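Local coordinates for putative uncharacterized protein (Thermotoga maritima, PDB 2WUS) that probably binds DNA through this Cro/C1-type helix-turn-helix domain, one part of the longer membrane protein RodZ, at residues 2-12 and 72-83. Numbering follows the deposited sequence.
Sequences SEKWKELGETF and MLKLYEEGKEEV
The indole of W5 and the phenol ring of Y76 run alongside each other in a common direction, planes 13° apart but displaced until little of either ring covers the other. CZ2 of W5 touches CE1 of Y76 at 3.6 Å. These residues belong to the first and last helices of the all-helical helix-turn-helix domain, packed nearly antiparallel (154°) with axes 7.9 Å apart at closest approach. Near one face of the indole, toward its rim, sit the backbone N of S2 and the O of G79; at its edge is the carbonyl of Y76. There W5 NE1 donates to Y76 O over 3.0 Å, in the indole plane and onto a carbonyl lone pair. W5 CG lies anti to its own carbonyl carbon, a turn that brings the pyrrole side of the indole, with NE1, up to the 76-79 backbone. Farther along, M72 SD lies over the F12 ring face, 4.8 Å from its centroid, a Met-aromatic contact; the F12 ring also stacks on Y61.

The helices meet tightly at G79, whose CA lies against the indole. L8 and L75 pass one another head to tail, and L8 sets CD2 against M72 SD, while the side chain of L75 runs at about a right angle to that of E7 and brings CD2 against OE2 of its carboxylate.

K4 is a knob in the hole formed by L75, E78, G79 and E82. Its bent chain carries NZ to E78 OE2, a 2.8 Å salt bridge in a network that includes K74 and, at longer range, E7. A leucine here would probably leave E78 without its cross-helix charge partner and with K74 as its remaining mate in that network. E82, extended beyond CG, reaches across to the first turn of helix 3-12, where its OE2 takes the backbone N-H of K4 on the syn side at 3.1 Å, 29° out of the carboxylate plane.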
loop_
_atom_site.group_PDB
_atom_site.type_symbol
_atom_site.label_atom_id
_atom_site.label_comp_id
_atom_site.label_asym_id
_atom_site.label_seq_id
_atom_site.Cartn_x
_atom_site.Cartn_y
_atom_site.Cartn_z
ATOM N N SER C 2 4.907 23.192 17.950
ATOM C CA SER C 2 5.144 23.353 19.383
ATOM C C SER C 2 4.210 24.410 19.969
ATOM O O SER C 2 3.308 24.093 20.748
ATOM C CB SER C 2 6.609 23.707 19.660
ATOM O OG SER C 2 6.855 23.826 21.052
ATOM N N GLU C 3 4.424 25.667 19.605
ATOM C CA GLU C 3 3.454 26.694 19.948
ATOM C C GLU C 3 2.207 26.410 19.133
ATOM O O GLU C 3 1.090 26.491 19.636
ATOM C CB GLU C 3 4.005 28.096 19.675
ATOM C CG GLU C 3 4.706 28.735 20.885
ATOM C CD GLU C 3 5.494 27.731 21.734
ATOM O OE1 GLU C 3 5.299 27.719 22.974
ATOM O OE2 GLU C 3 6.302 26.957 21.171
ATOM N N LYS C 4 2.410 26.029 17.876
ATOM C CA LYS C 4 1.308 25.648 17.005
ATOM C C LYS C 4 0.581 24.371 17.451
ATOM O O LYS C 4 -0.619 24.232 17.211
ATOM C CB LYS C 4 1.792 25.521 15.563
ATOM C CG LYS C 4 1.263 26.619 14.666
ATOM C CD LYS C 4 2.385 27.416 14.036
ATOM C CE LYS C 4 1.963 28.863 13.801
ATOM N NZ LYS C 4 0.640 28.973 13.121
ATOM N N TRP C 5 1.304 23.442 18.081
ATOM C CA TRP C 5 0.684 22.263 18.695
ATOM C C TRP C 5 -0.207 22.699 19.867
ATOM O O TRP C 5 -1.347 22.245 20.007
ATOM C CB TRP C 5 1.736 21.272 19.213
ATOM C CG TRP C 5 2.455 20.451 18.184
ATOM C CD1 TRP C 5 2.224 20.425 16.832
ATOM C CD2 TRP C 5 3.528 19.523 18.404
ATOM N NE1 TRP C 5 3.085 19.545 16.215
ATOM C CE2 TRP C 5 3.900 18.974 17.182
ATOM C CE3 TRP C 5 4.211 19.103 19.564
ATOM C CZ2 TRP C 5 4.908 18.029 17.040
ATOM C CZ3 TRP C 5 5.223 18.163 19.426
ATOM C CH2 TRP C 5 5.559 17.637 18.181
ATOM N N LYS C 6 0.333 23.575 20.714
ATOM C CA LYS C 6 -0.388 24.074 21.875
ATOM C C LYS C 6 -1.715 24.668 21.442
ATOM O O LYS C 6 -2.753 24.383 22.029
ATOM C CB LYS C 6 0.440 25.122 22.614
ATOM C CG LYS C 6 1.512 24.548 23.523
ATOM C CD LYS C 6 2.079 25.628 24.443
ATOM C CE LYS C 6 3.254 25.102 25.243
ATOM N NZ LYS C 6 2.851 23.974 26.128
ATOM N N GLU C 7 -1.664 25.490 20.401
ATOM C CA GLU C 7 -2.853 26.098 19.824
ATOM C C GLU C 7 -3.732 25.033 19.179
ATOM O O GLU C 7 -4.940 25.208 19.011
ATOM C CB GLU C 7 -2.452 27.151 18.794
ATOM C CG GLU C 7 -2.440 26.653 17.372
ATOM C CD GLU C 7 -2.008 27.729 16.384
ATOM O OE1 GLU C 7 -0.856 28.215 16.503
ATOM O OE2 GLU C 7 -2.820 28.086 15.492
ATOM N N LEU C 8 -3.104 23.924 18.815
ATOM C CA LEU C 8 -3.821 22.784 18.297
ATOM C C LEU C 8 -4.719 22.274 19.407
ATOM O O LEU C 8 -5.937 22.399 19.335
ATOM C CB LEU C 8 -2.837 21.696 17.887
ATOM C CG LEU C 8 -3.259 20.715 16.795
ATOM C CD1 LEU C 8 -2.858 19.320 17.204
ATOM C CD2 LEU C 8 -4.756 20.807 16.526
ATOM N N GLY C 9 -4.103 21.708 20.439
ATOM C CA GLY C 9 -4.827 21.162 21.574
ATOM C C GLY C 9 -5.747 22.177 22.225
ATOM O O GLY C 9 -6.775 21.819 22.812
ATOM N N GLU C 10 -5.386 23.452 22.117
ATOM C CA GLU C 10 -6.213 24.510 22.673
ATOM C C GLU C 10 -7.532 24.585 21.932
ATOM O O GLU C 10 -8.564 24.853 22.530
ATOM C CB GLU C 10 -5.504 25.850 22.588
ATOM C CG GLU C 10 -5.520 26.661 23.865
ATOM C CD GLU C 10 -4.695 27.934 23.723
ATOM O OE1 GLU C 10 -5.029 28.777 22.856
ATOM O OE2 GLU C 10 -3.702 28.089 24.468
ATOM N N THR C 11 -7.506 24.350 20.627
ATOM C CA THR C 11 -8.740 24.411 19.860
ATOM C C THR C 11 -9.604 23.209 20.188
ATOM O O THR C 11 -10.828 23.325 20.309
ATOM C CB THR C 11 -8.486 24.483 18.342
ATOM O OG1 THR C 11 -7.547 25.524 18.065
ATOM C CG2 THR C 11 -9.782 24.777 17.590
ATOM N N PHE C 12 -8.953 22.055 20.326
ATOM C CA PHE C 12 -9.626 20.813 20.699
ATOM C C PHE C 12 -10.317 20.956 22.041
ATOM O O PHE C 12 -11.520 20.702 22.151
ATOM C CB PHE C 12 -8.634 19.649 20.788
ATOM C CG PHE C 12 -8.311 19.012 19.469
ATOM C CD1 PHE C 12 -9.316 18.500 18.666
ATOM C CD2 PHE C 12 -6.993 18.901 19.043
ATOM C CE1 PHE C 12 -9.020 17.908 17.460
ATOM C CE2 PHE C 12 -6.694 18.312 17.841
ATOM C CZ PHE C 12 -7.710 17.813 17.045
ATOM N N MET C 72 -6.683 21.023 11.024
ATOM C CA MET C 72 -6.061 20.498 12.230
ATOM C C MET C 72 -4.749 19.773 11.936
ATOM O O MET C 72 -3.771 19.955 12.660
ATOM C CB MET C 72 -7.016 19.581 12.992
ATOM C CG MET C 72 -8.209 20.279 13.634
ATOM S SD MET C 72 -7.783 21.686 14.683
ATOM C CE MET C 72 -7.780 23.026 13.488
ATOM N N LEU C 73 -4.729 18.942 10.892
ATOM C CA LEU C 73 -3.494 18.261 10.494
ATOM C C LEU C 73 -2.461 19.282 10.041
ATOM O O LEU C 73 -1.281 19.186 10.395
ATOM C CB LEU C 73 -3.747 17.235 9.391
ATOM C CG LEU C 73 -4.336 15.905 9.877
ATOM C CD1 LEU C 73 -4.703 14.988 8.717
ATOM C CD2 LEU C 73 -3.382 15.196 10.841
ATOM N N LYS C 74 -2.922 20.267 9.270
ATOM C CA LYS C 74 -2.087 21.380 8.839
ATOM C C LYS C 74 -1.348 21.980 10.037
ATOM O O LYS C 74 -0.134 22.144 10.007
ATOM C CB LYS C 74 -2.935 22.440 8.130
ATOM C CG LYS C 74 -2.172 23.318 7.149
ATOM C CD LYS C 74 -2.241 24.787 7.546
ATOM C CE LYS C 74 -1.353 25.654 6.643
ATOM N NZ LYS C 74 -1.421 27.119 6.960
ATOM N N LEU C 75 -2.080 22.302 11.096
ATOM C CA LEU C 75 -1.446 22.778 12.316
ATOM C C LEU C 75 -0.424 21.770 12.817
ATOM O O LEU C 75 0.714 22.136 13.112
ATOM C CB LEU C 75 -2.479 23.019 13.411
ATOM C CG LEU C 75 -3.125 24.388 13.506
ATOM C CD1 LEU C 75 -4.076 24.384 14.686
ATOM C CD2 LEU C 75 -2.046 25.431 13.686
ATOM N N TYR C 76 -0.825 20.503 12.931
ATOM C CA TYR C 76 0.102 19.524 13.465
ATOM C C TYR C 76 1.401 19.612 12.678
ATOM O O TYR C 76 2.481 19.553 13.255
ATOM C CB TYR C 76 -0.449 18.087 13.473
ATOM C CG TYR C 76 0.633 17.069 13.813
ATOM C CD1 TYR C 76 1.243 17.074 15.058
ATOM C CD2 TYR C 76 1.073 16.133 12.885
ATOM C CE1 TYR C 76 2.246 16.172 15.382
ATOM C CE2 TYR C 76 2.079 15.222 13.204
ATOM C CZ TYR C 76 2.661 15.249 14.458
ATOM O OH TYR C 76 3.662 14.365 14.804
ATOM N N GLU C 77 1.290 19.794 11.365
ATOM C CA GLU C 77 2.469 19.761 10.490
ATOM C C GLU C 77 3.319 21.034 10.546
ATOM O O GLU C 77 4.546 20.968 10.470
ATOM C CB GLU C 77 2.090 19.403 9.044
ATOM C CG GLU C 77 3.065 18.426 8.365
ATOM C CD GLU C 77 2.947 16.993 8.885
ATOM O OE1 GLU C 77 1.970 16.304 8.518
ATOM O OE2 GLU C 77 3.836 16.552 9.648
ATOM N N GLU C 78 2.671 22.186 10.685
ATOM C CA GLU C 78 3.399 23.411 10.979
ATOM C C GLU C 78 4.176 23.160 12.267
ATOM O O GLU C 78 5.327 23.571 12.410
ATOM C CB GLU C 78 2.445 24.590 11.196
ATOM C CG GLU C 78 1.476 24.914 10.059
ATOM C CD GLU C 78 0.575 26.115 10.383
ATOM O OE1 GLU C 78 -0.560 26.189 9.859
ATOM O OE2 GLU C 78 1.001 26.988 11.173
ATOM N N GLY C 79 3.532 22.474 13.205
ATOM C CA GLY C 79 4.117 22.255 14.512
ATOM C C GLY C 79 5.412 21.478 14.417
ATOM O O GLY C 79 6.349 21.705 15.182
ATOM N N LYS C 80 5.458 20.551 13.469
ATOM C CA LYS C 80 6.610 19.681 13.310
ATOM C C LYS C 80 7.768 20.501 12.761
ATOM O O LYS C 80 8.882 20.439 13.282
ATOM C CB LYS C 80 6.274 18.504 12.385
ATOM C CG LYS C 80 7.299 17.373 12.399
ATOM C CD LYS C 80 6.984 16.306 11.356
ATOM C CE LYS C 80 8.230 15.488 11.023
ATOM N NZ LYS C 80 8.015 14.548 9.884
ATOM N N GLU C 81 7.487 21.284 11.721
ATOM C CA GLU C 81 8.484 22.155 11.109
ATOM C C GLU C 81 8.889 23.254 12.086
ATOM O O GLU C 81 9.945 23.868 11.940
ATOM C CB GLU C 81 7.941 22.762 9.809
ATOM C CG GLU C 81 8.749 22.413 8.557
ATOM C CD GLU C 81 7.989 22.701 7.262
ATOM O OE1 GLU C 81 8.634 23.065 6.248
ATOM O OE2 GLU C 81 6.746 22.563 7.261
ATOM N N GLU C 82 8.049 23.492 13.092
ATOM C CA GLU C 82 8.369 24.463 14.142
ATOM C C GLU C 82 9.396 23.936 15.154
ATOM O O GLU C 82 10.073 24.716 15.824
ATOM C CB GLU C 82 7.104 24.947 14.861
ATOM C CG GLU C 82 7.382 25.955 15.976
ATOM C CD GLU C 82 6.145 26.730 16.410
ATOM O OE1 GLU C 82 6.313 27.848 16.947
ATOM O OE2 GLU C 82 5.010 26.230 16.214
ATOM N N VAL C 83 9.504 22.616 15.269
ATOM C CA VAL C 83 10.554 22.014 16.082
ATOM C C VAL C 83 11.762 21.744 15.188
ATOM O O VAL C 83 12.916 21.843 15.613
ATOM C CB VAL C 83 10.094 20.702 16.731
ATOM C CG1 VAL C 83 11.150 20.211 17.704
ATOM C CG2 VAL C 83 8.758 20.896 17.440
#